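Local coordinates for uncharacterized protein (PDB 2R3S) that probably transfers a methyl group from S-adenosylmethionine to a hydroxyl oxygen of a still unidentified substrate, working as a two-chain O-methyltransferase, at residues Ala21-Ala26 and Asn30-Ile35; Gly55-Cys60 and Glu74-Thr79; Gly222-Val227 and Pro239-His244; Val227-Asp232 and Glu251-Lys256. All blocks are in the same frame, centred on the assembly; numbering follows the deposited sequence.

Overall arrangement
The four contacts fall into two pairs, one in each part of the chain. Interactions 1 and 2 are buried, lie in the N-terminal dimerisation domain and touch each other, their centres about 10 Å apart; both also border the second subunit. Their chemistry is mostly apolar, one aromatic ring in each meeting aliphatic or sulfur-bearing side chains. Interactions 3 and 4 are only partly buried, belong to the Rossmann-like methyltransferase domain and share Val227, so that one loop, 222-232, serves both. In interaction 3 bound diols accompany the aromatic rings; in interaction 4 a lysine meets a ring and backbone carbonyls. Interactions 2 and 4 lie farthest apart, about 53 Å between centres.

Interaction 1 of 4, residues Ala21-Ala26 and Asn30-Ile35; sequences AAIKAA and NVFTAI
The ring of Phe32 receives Ile23 at its edge, the methyl CD1 lying near the ring plane 3.4 Å from CZ, while Ala26 comes up obliquely, its CB 3.5 Å from Phe32 CE2. The two aliphatic groups therefore meet the same outer corner of the ring, CE2 and CZ, and the side chains of Ile23 and Phe32 cross at about a right angle. Ile23 reaches that corner because CG1 stands anti to its backbone N (chi1 -160°), which carries CD1 toward helix 31-35. Val31 CG2 packs over the backbone of Ala26, 3.7 Å from Ala26 O. Replacing Phe32 by an alanine would probably open a gap beside Ile23 CD1 and Ala26 CB where the ring's edge had been.

The backbone fixes this packing at the turn. Val31 N donates to Ala26 O over 3.0 Å, at 161° on the hydrogen and in the carbonyl plane, so the last turn of helix 17-28 is tied directly to the first residue of the next helix. Asn30 OD1 is bonded to Arg88. Phe32 also leans on Leu86 and Met69, and Ile23 touches Phe10 of the second subunit, placing the contact between the domain's interior and the dimer interface. Axes of the two short helical segments diverge by 55°. The Val31 bond, reaching back five residues, and the positive phi of Asn30 mark a Schellman motif, here joining consecutive helices of the winged-helix-like dimerisation domain found in O-methyltransferases.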
loop_
_atom_site.group_PDB
_atom_site.type_symbol
_atom_site.label_atom_id
_atom_site.label_comp_id
_atom_site.label_asym_id
_atom_site.label_seq_id
_atom_site.Cartn_x
_atom_site.Cartn_y
_atom_site.Cartn_z
ATOM N N ALA A 21 -1.929 1.582 -6.328
ATOM C CA ALA A 21 -1.808 1.597 -7.768
ATOM C C ALA A 21 -3.186 1.402 -8.429
ATOM O O ALA A 21 -3.475 2.042 -9.431
ATOM C CB ALA A 21 -0.803 0.526 -8.245
ATOM N N ALA A 22 -4.019 0.518 -7.871
ATOM C CA ALA A 22 -5.340 0.268 -8.418
ATOM C C ALA A 22 -6.234 1.513 -8.328
ATOM O O ALA A 22 -6.896 1.862 -9.318
ATOM C CB ALA A 22 -6.002 -0.922 -7.732
ATOM N N ILE A 23 -6.253 2.183 -7.166
ATOM C CA ILE A 23 -7.087 3.389 -7.019
ATOM C C ILE A 23 -6.554 4.559 -7.831
ATOM O O ILE A 23 -7.328 5.360 -8.347
ATOM C CB ILE A 23 -7.331 3.812 -5.536
ATOM C CG1 ILE A 23 -8.559 4.732 -5.452
ATOM C CG2 ILE A 23 -6.098 4.493 -4.928
ATOM C CD1 ILE A 23 -9.821 4.139 -6.020
ATOM N N LYS A 24 -5.236 4.649 -7.975
ATOM C CA LYS A 24 -4.652 5.648 -8.852
ATOM C C LYS A 24 -5.109 5.434 -10.295
ATOM O O LYS A 24 -5.561 6.378 -10.945
ATOM C CB LYS A 24 -3.132 5.620 -8.741
ATOM C CG LYS A 24 -2.425 6.609 -9.631
ATOM C CD LYS A 24 -0.907 6.588 -9.413
ATOM C CE LYS A 24 -0.238 7.548 -10.371
ATOM N NZ LYS A 24 1.104 7.864 -9.958
ATOM N N ALA A 25 -5.016 4.208 -10.800
ATOM C CA ALA A 25 -5.491 3.915 -12.168
ATOM C C ALA A 25 -6.970 4.211 -12.346
ATOM O O ALA A 25 -7.367 4.815 -13.339
ATOM C CB ALA A 25 -5.182 2.451 -12.588
ATOM N N ALA A 26 -7.786 3.797 -11.380
ATOM C CA ALA A 26 -9.229 4.053 -11.438
ATOM C C ALA A 26 -9.515 5.550 -11.550
ATOM O O ALA A 26 -10.340 5.971 -12.352
ATOM C CB ALA A 26 -9.975 3.420 -10.204
ATOM N N ASN A 30 -10.923 7.767 -14.853
ATOM C CA ASN A 30 -12.292 8.224 -14.643
ATOM C C ASN A 30 -13.315 7.093 -14.506
ATOM O O ASN A 30 -14.492 7.277 -14.790
ATOM C CB ASN A 30 -12.712 9.196 -15.740
ATOM C CG ASN A 30 -12.272 10.614 -15.466
ATOM O OD1 ASN A 30 -11.490 10.876 -14.550
ATOM N ND2 ASN A 30 -12.775 11.546 -16.277
ATOM N N VAL A 31 -12.884 5.943 -14.003
ATOM C CA VAL A 31 -13.764 4.791 -13.967
ATOM C C VAL A 31 -15.052 5.105 -13.205
ATOM O O VAL A 31 -16.139 4.753 -13.644
ATOM C CB VAL A 31 -13.090 3.567 -13.335
ATOM C CG1 VAL A 31 -14.087 2.448 -13.239
ATOM C CG2 VAL A 31 -11.830 3.140 -14.139
ATOM N N PHE A 32 -14.928 5.751 -12.056
ATOM C CA PHE A 32 -16.100 6.007 -11.186
ATOM C C PHE A 32 -17.097 6.984 -11.807
ATOM O O PHE A 32 -18.288 6.856 -11.602
ATOM C CB PHE A 32 -15.640 6.562 -9.842
ATOM C CG PHE A 32 -14.603 5.736 -9.183
ATOM C CD1 PHE A 32 -14.934 4.515 -8.615
ATOM C CD2 PHE A 32 -13.277 6.157 -9.146
ATOM C CE1 PHE A 32 -13.948 3.724 -7.993
ATOM C CE2 PHE A 32 -12.296 5.377 -8.516
ATOM C CZ PHE A 32 -12.640 4.171 -7.937
ATOM N N THR A 33 -16.578 7.982 -12.530
ATOM C CA THR A 33 -17.383 8.954 -13.280
ATOM C C THR A 33 -18.173 8.294 -14.405
ATOM O O THR A 33 -19.303 8.702 -14.693
ATOM C CB THR A 33 -16.474 10.068 -13.844
ATOM O OG1 THR A 33 -15.790 10.706 -12.749
ATOM C CG2 THR A 33 -17.271 11.116 -14.634
ATOM N N ALA A 34 -17.577 7.280 -15.028
ATOM C CA ALA A 34 -18.235 6.502 -16.092
ATOM C C ALA A 34 -19.357 5.585 -15.582
ATOM O O ALA A 34 -20.370 5.374 -16.281
ATOM C CB ALA A 34 -17.185 5.689 -16.878
ATOM N N ILE A 35 -19.175 5.021 -14.390
ATOM C CA ILE A 35 -20.224 4.242 -13.739
ATOM C C ILE A 35 -21.273 5.148 -13.105
ATOM O O ILE A 35 -22.476 4.934 -13.256
ATOM C CB ILE A 35 -19.671 3.291 -12.646
ATOM C CG1 ILE A 35 -18.671 2.291 -13.239
ATOM C CG2 ILE A 35 -20.809 2.511 -12.023
ATOM C CD1 ILE A 35 -17.849 1.566 -12.214
#

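Interaction 2 of 4, residues Gly55-Cys60 and Glu74-Thr79; sequences GMRMLC and EGYRLT
A CH-pi contact backed by sulfur joins Cys60 of helix 53-65 to Tyr76 of strand 75-78, packing a helix against the small antiparallel sheet of the dimerisation domain. Cys60 CB sits over the centre of the tyrosine ring, 3.5 Å from its centroid and only 12° off the normal, so the methylene presses on one face almost squarely. The sulfur follows on that face at longer range, SG lying 4.5 Å from the Tyr76 centroid. With CG anti to the carbonyl carbon (chi1 -60°), the phenol reaches out from the strand to the helix.

The helix followed by a two-stranded hairpin, 69-72 and 75-78, is the layout of a winged helix, in keeping with the domain's helix-turn-helix ancestry; Tyr76 bridges from wing to helix, and Met69 and Lys71 of the neighbouring strand also touch it. Its hydroxyl bonds to Asp61, one residue beyond Cys60, which pins the far end of the ring to the same helix. A leucine in place of Tyr76 is likely to strip the flat face from beneath Cys60 CB and leave Asp61 without its phenol partner.

Arg57 comes nearest through its carbonyl, Arg57 O lying 3.6 Å from Tyr76 OH; its side chain touches only lightly. Bent at chi2 and chi3, the arginine carries its guanidinium away from the tyrosine to form a salt bridge with Asp299 of the second subunit.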
loop_
_atom_site.group_PDB
_atom_site.type_symbol
_atom_site.label_atom_id
_atom_site.label_comp_id
_atom_site.label_asym_id
_atom_site.label_seq_id
_atom_site.Cartn_x
_atom_site.Cartn_y
_atom_site.Cartn_z
ATOM N N GLY A 55 -8.349 -5.403 -19.341
ATOM C CA GLY A 55 -7.756 -4.504 -18.344
ATOM C C GLY A 55 -8.787 -3.866 -17.443
ATOM O O GLY A 55 -8.646 -3.878 -16.227
HETATM N N MSE A 56 -9.841 -3.321 -18.057
HETATM C CA MSE A 56 -10.962 -2.800 -17.298
HETATM C C MSE A 56 -11.582 -3.865 -16.376
HETATM O O MSE A 56 -11.866 -3.585 -15.220
HETATM C CB MSE A 56 -12.015 -2.185 -18.223
HETATM C CG MSE A 56 -13.158 -1.494 -17.478
HETATM SE SE MSE A 56 -12.509 -0.031 -16.349
HETATM C CE MSE A 56 -11.832 1.186 -17.764
ATOM N N ARG A 57 -11.740 -5.084 -16.868
ATOM C CA ARG A 57 -12.364 -6.153 -16.083
ATOM C C ARG A 57 -11.521 -6.520 -14.879
ATOM O O ARG A 57 -12.051 -6.728 -13.789
ATOM C CB ARG A 57 -12.561 -7.411 -16.942
ATOM C CG ARG A 57 -13.184 -8.601 -16.220
ATOM C CD ARG A 57 -12.155 -9.597 -15.715
ATOM N NE ARG A 57 -11.388 -10.176 -16.809
ATOM C CZ ARG A 57 -10.374 -11.021 -16.665
ATOM N NH1 ARG A 57 -9.973 -11.408 -15.463
ATOM N NH2 ARG A 57 -9.756 -11.487 -17.740
HETATM N N MSE A 58 -10.211 -6.647 -15.093
HETATM C CA MSE A 58 -9.285 -7.013 -14.015
HETATM C C MSE A 58 -9.204 -5.907 -12.962
HETATM O O MSE A 58 -9.257 -6.190 -11.762
HETATM C CB MSE A 58 -7.928 -7.358 -14.608
HETATM C CG MSE A 58 -8.025 -8.597 -15.474
HETATM SE SE MSE A 58 -6.712 -8.755 -16.886
HETATM C CE MSE A 58 -5.626 -10.196 -16.088
ATOM N N LEU A 59 -9.108 -4.640 -13.404
ATOM C CA LEU A 59 -9.182 -3.497 -12.468
ATOM C C LEU A 59 -10.494 -3.460 -11.656
ATOM O O LEU A 59 -10.473 -3.284 -10.441
ATOM C CB LEU A 59 -8.956 -2.151 -13.209
ATOM C CG LEU A 59 -8.903 -0.863 -12.354
ATOM C CD1 LEU A 59 -7.750 -0.907 -11.330
ATOM C CD2 LEU A 59 -8.848 0.399 -13.263
ATOM N N CYS A 60 -11.631 -3.583 -12.326
ATOM C CA CYS A 60 -12.929 -3.448 -11.650
ATOM C C CYS A 60 -13.217 -4.602 -10.698
ATOM O O CYS A 60 -13.739 -4.372 -9.627
ATOM C CB CYS A 60 -14.059 -3.312 -12.666
ATOM S SG CYS A 60 -14.038 -1.701 -13.548
ATOM N N GLU A 74 -25.618 -7.550 -14.178
ATOM C CA GLU A 74 -25.438 -6.726 -15.365
ATOM C C GLU A 74 -24.226 -5.785 -15.352
ATOM O O GLU A 74 -24.036 -5.029 -16.287
ATOM C CB GLU A 74 -26.712 -5.909 -15.577
ATOM C CG GLU A 74 -27.958 -6.799 -15.713
ATOM C CD GLU A 74 -27.916 -7.707 -16.953
ATOM O OE1 GLU A 74 -27.291 -7.319 -17.974
ATOM O OE2 GLU A 74 -28.513 -8.809 -16.907
ATOM N N GLY A 75 -23.416 -5.830 -14.304
ATOM C CA GLY A 75 -22.167 -5.090 -14.280
ATOM C C GLY A 75 -21.821 -4.538 -12.914
ATOM O O GLY A 75 -22.296 -5.027 -11.893
ATOM N N TYR A 76 -20.988 -3.504 -12.932
ATOM C CA TYR A 76 -20.389 -2.891 -11.739
ATOM C C TYR A 76 -21.189 -1.672 -11.285
ATOM O O TYR A 76 -21.717 -0.915 -12.094
ATOM C CB TYR A 76 -18.937 -2.483 -12.004
ATOM C CG TYR A 76 -18.049 -3.650 -12.382
ATOM C CD1 TYR A 76 -17.552 -4.521 -11.414
ATOM C CD2 TYR A 76 -17.719 -3.891 -13.705
ATOM C CE1 TYR A 76 -16.739 -5.579 -11.760
ATOM C CE2 TYR A 76 -16.913 -4.956 -14.058
ATOM C CZ TYR A 76 -16.435 -5.797 -13.090
ATOM O OH TYR A 76 -15.648 -6.852 -13.459
ATOM N N ARG A 77 -21.278 -1.510 -9.973
ATOM C CA ARG A 77 -22.072 -0.473 -9.393
ATOM C C ARG A 77 -21.270 0.153 -8.271
ATOM O O ARG A 77 -20.617 -0.536 -7.525
ATOM C CB ARG A 77 -23.388 -1.065 -8.893
ATOM C CG ARG A 77 -24.378 -0.006 -8.470
ATOM C CD ARG A 77 -25.811 -0.527 -8.269
ATOM N NE ARG A 77 -26.564 0.448 -7.479
ATOM N N LEU A 78 -21.276 1.468 -8.167
ATOM C CA LEU A 78 -20.512 2.112 -7.114
ATOM C C LEU A 78 -21.173 1.890 -5.752
ATOM O O LEU A 78 -22.392 1.698 -5.667
ATOM C CB LEU A 78 -20.425 3.600 -7.377
ATOM C CG LEU A 78 -19.713 4.012 -8.649
ATOM C CD1 LEU A 78 -19.461 5.478 -8.514
ATOM C CD2 LEU A 78 -18.438 3.200 -8.796
ATOM N N THR A 79 -20.362 1.887 -4.707
ATOM C CA THR A 79 -20.856 2.056 -3.366
ATOM C C THR A 79 -21.261 3.520 -3.182
ATOM O O THR A 79 -20.880 4.382 -3.976
ATOM C CB THR A 79 -19.794 1.719 -2.321
ATOM O OG1 THR A 79 -18.721 2.642 -2.446
ATOM C CG2 THR A 79 -19.285 0.253 -2.444
#

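Interaction 3 of 4, residues Gly222-Val227 and Pro239-His244; sequences GSAFEV and PNFLHH. With EDO (1,2-ethanediol), chain D; EDO (1,2-ethanediol), chain E.
Ala224 and Phe241 make the closer part of this contact: the methyl CB stands 3.8 Å from both CE2 and CZ of the phenylalanine, approaching the ring obliquely. Phe241 extends across to the other loop because its CG is anti to the backbone N (chi1 -162°). Ile172 of strand 168-172 touches both side chains, and Leu253 of helix 247-260 also packs on Phe241.

Phe225 meets Phe241 more loosely. It comes from the opposite direction, and its CE2 lies 4.0 Å from Phe241 CZ. The ring planes are 30° apart, but the centroids are separated by 6.0 Å, so the rings have slid past each other and barely overlap. Phe245 meets each of them edge-to-face and fills out the aromatic group. Upstream, Ser223 OG accepts from Phe225 N at 3.0 Å, an ST turn that shapes the backbone leading into this ring.

Next to this packing an ethanediol, probably from the crystallisation liquor, lies against residues 222-224. Its O2 donates to Gly222 O over 2.7 Å, and Ala224 N donates to its O1 at 3.0 Å, nearly straight at 169°. The same O1 lies at the edge of the Phe241 ring, 3.8 Å from CZ. Backbone N-H and C=O groups beside an aromatic ring thus hold a small polar guest, as such molecules often mark pockets, and its place at the C-terminal ends of parallel strands of the Rossmann-like sheet is consistent with the region where related methyltransferases bind S-adenosylmethionine.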
loop_
_atom_site.group_PDB
_atom_site.type_symbol
_atom_site.label_atom_id
_atom_site.label_comp_id
_atom_site.label_asym_id
_atom_site.label_seq_id
_atom_site.Cartn_x
_atom_site.Cartn_y
_atom_site.Cartn_z
ATOM N N GLY A 222 7.624 34.373 1.308
ATOM C CA GLY A 222 8.871 33.897 1.896
ATOM C C GLY A 222 8.677 32.882 3.013
ATOM O O GLY A 222 7.575 32.404 3.253
ATOM N N SER A 223 9.782 32.565 3.676
ATOM C CA SER A 223 9.829 31.688 4.838
ATOM C C SER A 223 9.184 32.283 6.058
ATOM O O SER A 223 9.466 33.422 6.417
ATOM C CB SER A 223 11.278 31.374 5.190
ATOM O OG SER A 223 11.343 30.783 6.468
ATOM N N ALA A 224 8.354 31.483 6.728
ATOM C CA ALA A 224 7.664 31.909 7.935
ATOM C C ALA A 224 8.683 32.278 9.008
ATOM O O ALA A 224 8.365 32.976 9.956
ATOM C CB ALA A 224 6.742 30.798 8.436
ATOM N N PHE A 225 9.905 31.785 8.849
ATOM C CA PHE A 225 10.972 32.009 9.816
ATOM C C PHE A 225 11.777 33.295 9.552
ATOM O O PHE A 225 12.431 33.805 10.466
ATOM C CB PHE A 225 11.906 30.787 9.844
ATOM C CG PHE A 225 11.187 29.495 10.181
ATOM C CD1 PHE A 225 10.882 29.184 11.502
ATOM C CD2 PHE A 225 10.768 28.627 9.170
ATOM C CE1 PHE A 225 10.198 28.022 11.813
ATOM C CE2 PHE A 225 10.077 27.462 9.478
ATOM C CZ PHE A 225 9.796 27.160 10.793
ATOM N N GLU A 226 11.719 33.814 8.326
ATOM C CA GLU A 226 12.548 34.970 7.917
ATOM C C GLU A 226 11.731 36.267 7.726
ATOM O O GLU A 226 12.151 37.325 8.164
ATOM C CB GLU A 226 13.387 34.618 6.677
ATOM C CG GLU A 226 14.380 33.434 6.888
ATOM N N VAL A 227 10.539 36.173 7.143
ATOM C CA VAL A 227 9.730 37.351 6.838
ATOM C C VAL A 227 9.382 38.110 8.096
ATOM O O VAL A 227 9.374 37.540 9.182
ATOM C CB VAL A 227 8.412 36.994 6.056
ATOM C CG1 VAL A 227 8.745 36.286 4.737
ATOM C CG2 VAL A 227 7.457 36.162 6.911
ATOM N N PRO A 239 -2.199 26.311 10.299
ATOM C CA PRO A 239 -2.796 25.087 9.789
ATOM C C PRO A 239 -1.744 24.158 9.194
ATOM O O PRO A 239 -1.025 24.561 8.309
ATOM C CB PRO A 239 -3.760 25.590 8.717
ATOM C CG PRO A 239 -3.458 27.051 8.516
ATOM C CD PRO A 239 -2.276 27.396 9.311
ATOM N N ASN A 240 -1.656 22.935 9.698
ATOM C CA ASN A 240 -0.763 21.898 9.164
ATOM C C ASN A 240 0.675 22.382 8.871
ATOM O O ASN A 240 1.283 22.028 7.827
ATOM C CB ASN A 240 -1.381 21.209 7.921
ATOM C CG ASN A 240 -2.523 20.270 8.269
ATOM O OD1 ASN A 240 -2.354 19.334 9.051
ATOM N ND2 ASN A 240 -3.692 20.507 7.668
ATOM N N PHE A 241 1.233 23.144 9.816
ATOM C CA PHE A 241 2.603 23.646 9.697
ATOM C C PHE A 241 3.553 23.059 10.702
ATOM O O PHE A 241 4.642 22.645 10.352
ATOM C CB PHE A 241 2.635 25.174 9.856
ATOM C CG PHE A 241 3.913 25.819 9.323
ATOM C CD1 PHE A 241 4.404 25.501 8.056
ATOM C CD2 PHE A 241 4.607 26.755 10.075
ATOM C CE1 PHE A 241 5.561 26.089 7.564
ATOM C CE2 PHE A 241 5.771 27.348 9.572
ATOM C CZ PHE A 241 6.238 27.006 8.325
ATOM N N LEU A 242 3.165 23.036 11.965
ATOM C CA LEU A 242 4.159 22.798 13.020
ATOM C C LEU A 242 4.745 21.403 12.988
ATOM O O LEU A 242 5.899 21.229 13.337
ATOM C CB LEU A 242 3.586 23.093 14.415
ATOM C CG LEU A 242 3.380 24.568 14.803
ATOM C CD1 LEU A 242 2.905 24.570 16.253
ATOM C CD2 LEU A 242 4.664 25.431 14.617
ATOM N N HIS A 243 3.959 20.415 12.551
ATOM C CA HIS A 243 4.429 19.015 12.456
ATOM C C HIS A 243 5.675 18.735 11.619
ATOM O O HIS A 243 6.304 17.680 11.779
ATOM C CB HIS A 243 3.291 18.071 11.999
ATOM C CG HIS A 243 2.612 18.439 10.706
ATOM N ND1 HIS A 243 1.240 18.551 10.608
ATOM C CD2 HIS A 243 3.097 18.644 9.455
ATOM C CE1 HIS A 243 0.908 18.815 9.354
ATOM N NE2 HIS A 243 2.019 18.883 8.636
ATOM N N HIS A 244 6.032 19.653 10.723
ATOM C CA HIS A 244 7.258 19.546 9.895
ATOM C C HIS A 244 8.591 19.788 10.611
ATOM O O HIS A 244 9.642 19.404 10.111
ATOM C CB HIS A 244 7.173 20.548 8.747
ATOM C CG HIS A 244 6.041 20.286 7.811
ATOM N ND1 HIS A 244 4.941 21.109 7.734
ATOM C CD2 HIS A 244 5.818 19.268 6.939
ATOM C CE1 HIS A 244 4.097 20.617 6.840
ATOM N NE2 HIS A 244 4.601 19.498 6.350
HETATM C C1 EDO D . 7.083 28.363 4.776
HETATM O O1 EDO D . 8.227 28.737 5.562
HETATM C C2 EDO D . 6.672 29.519 3.876
HETATM O O2 EDO D . 6.098 30.613 4.617
HETATM C C1 EDO E . -0.912 24.111 5.366
HETATM O O1 EDO E . -0.187 25.162 6.102
HETATM C C2 EDO E . -0.153 23.403 4.229
HETATM O O2 EDO E . 0.648 22.265 4.594
#

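Interaction 4 of 4, residues Val227-Asp232 and Glu251-Lys256; sequences VDYGND and EQLLRK
Two kinds of charge-based interaction start from Lys256, which points from helix 247-260 at the loop. Its NZ donates to Val227 O over 2.7 Å, in the carbonyl plane, and the same nitrogen makes a cation-pi contact with Tyr229, 4.6 Å from the ring centroid and off-centre. NZ is also bonded to Ala224 O, so the ammonium gathers carbonyl oxygens of the loop around it, and these would probably help stabilise its charge.

Apolar contact runs along the lysine chain. With CG anti to the backbone N (chi1 -178°) and the chain extended beyond it, Lys256 crosses the tyrosine at about a right angle: CG lies 3.6 Å from Tyr229 CE2, and CE rests over one face, 3.8 Å from the ring centroid.

In a Rossmann-like domain such a helix follows a sheet strand, here 233-239, and packs against the sheet; the lysine ties it to the loop that leads into that strand, while Tyr229 reaches inward to Leu170 and Ile172 of strand 168-172, next to 233-239.

At the phenol oxygen the contact is tight: Leu253 CD1 lies 3.2 Å from Tyr229 OH. The hydroxyl also points at Ala224 O, at a separation too short to be modelled reliably.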
loop_
_atom_site.group_PDB
_atom_site.type_symbol
_atom_site.label_atom_id
_atom_site.label_comp_id
_atom_site.label_asym_id
_atom_site.label_seq_id
_atom_site.Cartn_x
_atom_site.Cartn_y
_atom_site.Cartn_z
ATOM N N VAL A 227 10.539 36.173 7.143
ATOM C CA VAL A 227 9.730 37.351 6.838
ATOM C C VAL A 227 9.382 38.110 8.096
ATOM O O VAL A 227 9.374 37.540 9.182
ATOM C CB VAL A 227 8.412 36.994 6.056
ATOM C CG1 VAL A 227 8.745 36.286 4.737
ATOM C CG2 VAL A 227 7.457 36.162 6.911
ATOM N N ASP A 228 9.112 39.405 7.943
ATOM C CA ASP A 228 8.594 40.228 9.018
ATOM C C ASP A 228 7.089 40.180 8.949
ATOM O O ASP A 228 6.507 40.511 7.919
ATOM C CB ASP A 228 9.075 41.686 8.883
ATOM C CG ASP A 228 10.592 41.796 8.876
ATOM O OD1 ASP A 228 11.246 41.028 9.617
ATOM O OD2 ASP A 228 11.131 42.632 8.116
ATOM N N TYR A 229 6.465 39.791 10.055
ATOM C CA TYR A 229 5.030 39.619 10.112
ATOM C C TYR A 229 4.331 40.939 10.314
ATOM O O TYR A 229 3.169 41.092 9.940
ATOM C CB TYR A 229 4.641 38.703 11.288
ATOM C CG TYR A 229 5.149 37.256 11.265
ATOM C CD1 TYR A 229 5.576 36.641 10.091
ATOM C CD2 TYR A 229 5.142 36.496 12.421
ATOM C CE1 TYR A 229 6.012 35.334 10.085
ATOM C CE2 TYR A 229 5.569 35.189 12.417
ATOM C CZ TYR A 229 5.997 34.613 11.252
ATOM O OH TYR A 229 6.440 33.317 11.256
ATOM N N GLY A 230 5.022 41.886 10.948
ATOM C CA GLY A 230 4.365 43.067 11.504
ATOM C C GLY A 230 3.887 42.701 12.889
ATOM O O GLY A 230 4.414 41.758 13.484
ATOM N N ASN A 231 2.896 43.431 13.407
ATOM C CA ASN A 231 2.358 43.166 14.754
ATOM C C ASN A 231 0.940 43.688 14.908
ATOM O O ASN A 231 0.343 44.070 13.923
ATOM C CB ASN A 231 3.298 43.727 15.838
ATOM C CG ASN A 231 3.850 45.075 15.475
ATOM O OD1 ASN A 231 3.094 45.991 15.144
ATOM N ND2 ASN A 231 5.175 45.203 15.507
ATOM N N ASP A 232 0.405 43.652 16.128
ATOM C CA ASP A 232 -0.994 43.984 16.446
ATOM C C ASP A 232 -1.997 42.951 15.884
ATOM O O ASP A 232 -3.151 43.278 15.617
ATOM C CB ASP A 232 -1.351 45.420 16.027
ATOM N N GLU A 251 9.416 26.231 18.627
ATOM C CA GLU A 251 9.523 27.189 19.734
ATOM C C GLU A 251 10.056 28.542 19.227
ATOM O O GLU A 251 9.479 29.570 19.534
ATOM C CB GLU A 251 10.357 26.594 20.885
ATOM C CG GLU A 251 9.548 25.532 21.669
ATOM C CD GLU A 251 10.279 24.879 22.833
ATOM O OE1 GLU A 251 11.515 25.024 22.941
ATOM O OE2 GLU A 251 9.589 24.199 23.632
ATOM N N GLN A 252 11.106 28.504 18.410
ATOM C CA GLN A 252 11.582 29.683 17.682
ATOM C C GLN A 252 10.422 30.390 16.988
ATOM O O GLN A 252 10.244 31.606 17.143
ATOM C CB GLN A 252 12.649 29.285 16.652
ATOM C CG GLN A 252 13.378 30.462 15.969
ATOM C CD GLN A 252 14.257 30.017 14.797
ATOM O OE1 GLN A 252 14.122 30.520 13.683
ATOM N NE2 GLN A 252 15.159 29.064 15.047
ATOM N N LEU A 253 9.593 29.618 16.281
ATOM C CA LEU A 253 8.461 30.189 15.567
ATOM C C LEU A 253 7.423 30.761 16.523
ATOM O O LEU A 253 6.918 31.847 16.285
ATOM C CB LEU A 253 7.820 29.172 14.606
ATOM C CG LEU A 253 6.778 29.735 13.614
ATOM C CD1 LEU A 253 7.433 30.504 12.412
ATOM C CD2 LEU A 253 5.838 28.614 13.140
ATOM N N LEU A 254 7.110 30.052 17.604
ATOM C CA LEU A 254 6.063 30.503 18.528
ATOM C C LEU A 254 6.454 31.802 19.280
ATOM O O LEU A 254 5.575 32.593 19.658
ATOM C CB LEU A 254 5.649 29.378 19.516
ATOM C CG LEU A 254 4.993 28.091 18.931
ATOM C CD1 LEU A 254 4.681 27.088 20.023
ATOM C CD2 LEU A 254 3.746 28.374 18.139
ATOM N N ARG A 255 7.759 32.016 19.475
ATOM C CA ARG A 255 8.264 33.269 20.100
ATOM C C ARG A 255 8.085 34.462 19.158
ATOM O O ARG A 255 7.599 35.519 19.564
ATOM C CB ARG A 255 9.732 33.129 20.533
ATOM C CG ARG A 255 9.933 32.417 21.907
ATOM C CD ARG A 255 11.427 32.369 22.340
ATOM N NE ARG A 255 12.242 31.509 21.474
ATOM C CZ ARG A 255 12.580 30.240 21.737
ATOM N NH1 ARG A 255 12.199 29.628 22.867
ATOM N NH2 ARG A 255 13.315 29.576 20.852
ATOM N N LYS A 256 8.434 34.268 17.894
ATOM C CA LYS A 256 8.199 35.252 16.842
ATOM C C LYS A 256 6.713 35.593 16.742
ATOM O O LYS A 256 6.308 36.753 16.675
ATOM C CB LYS A 256 8.718 34.693 15.525
ATOM C CG LYS A 256 8.603 35.615 14.334
ATOM C CD LYS A 256 9.304 35.011 13.134
ATOM C CE LYS A 256 9.290 35.972 11.938
ATOM N NZ LYS A 256 10.144 35.495 10.849
#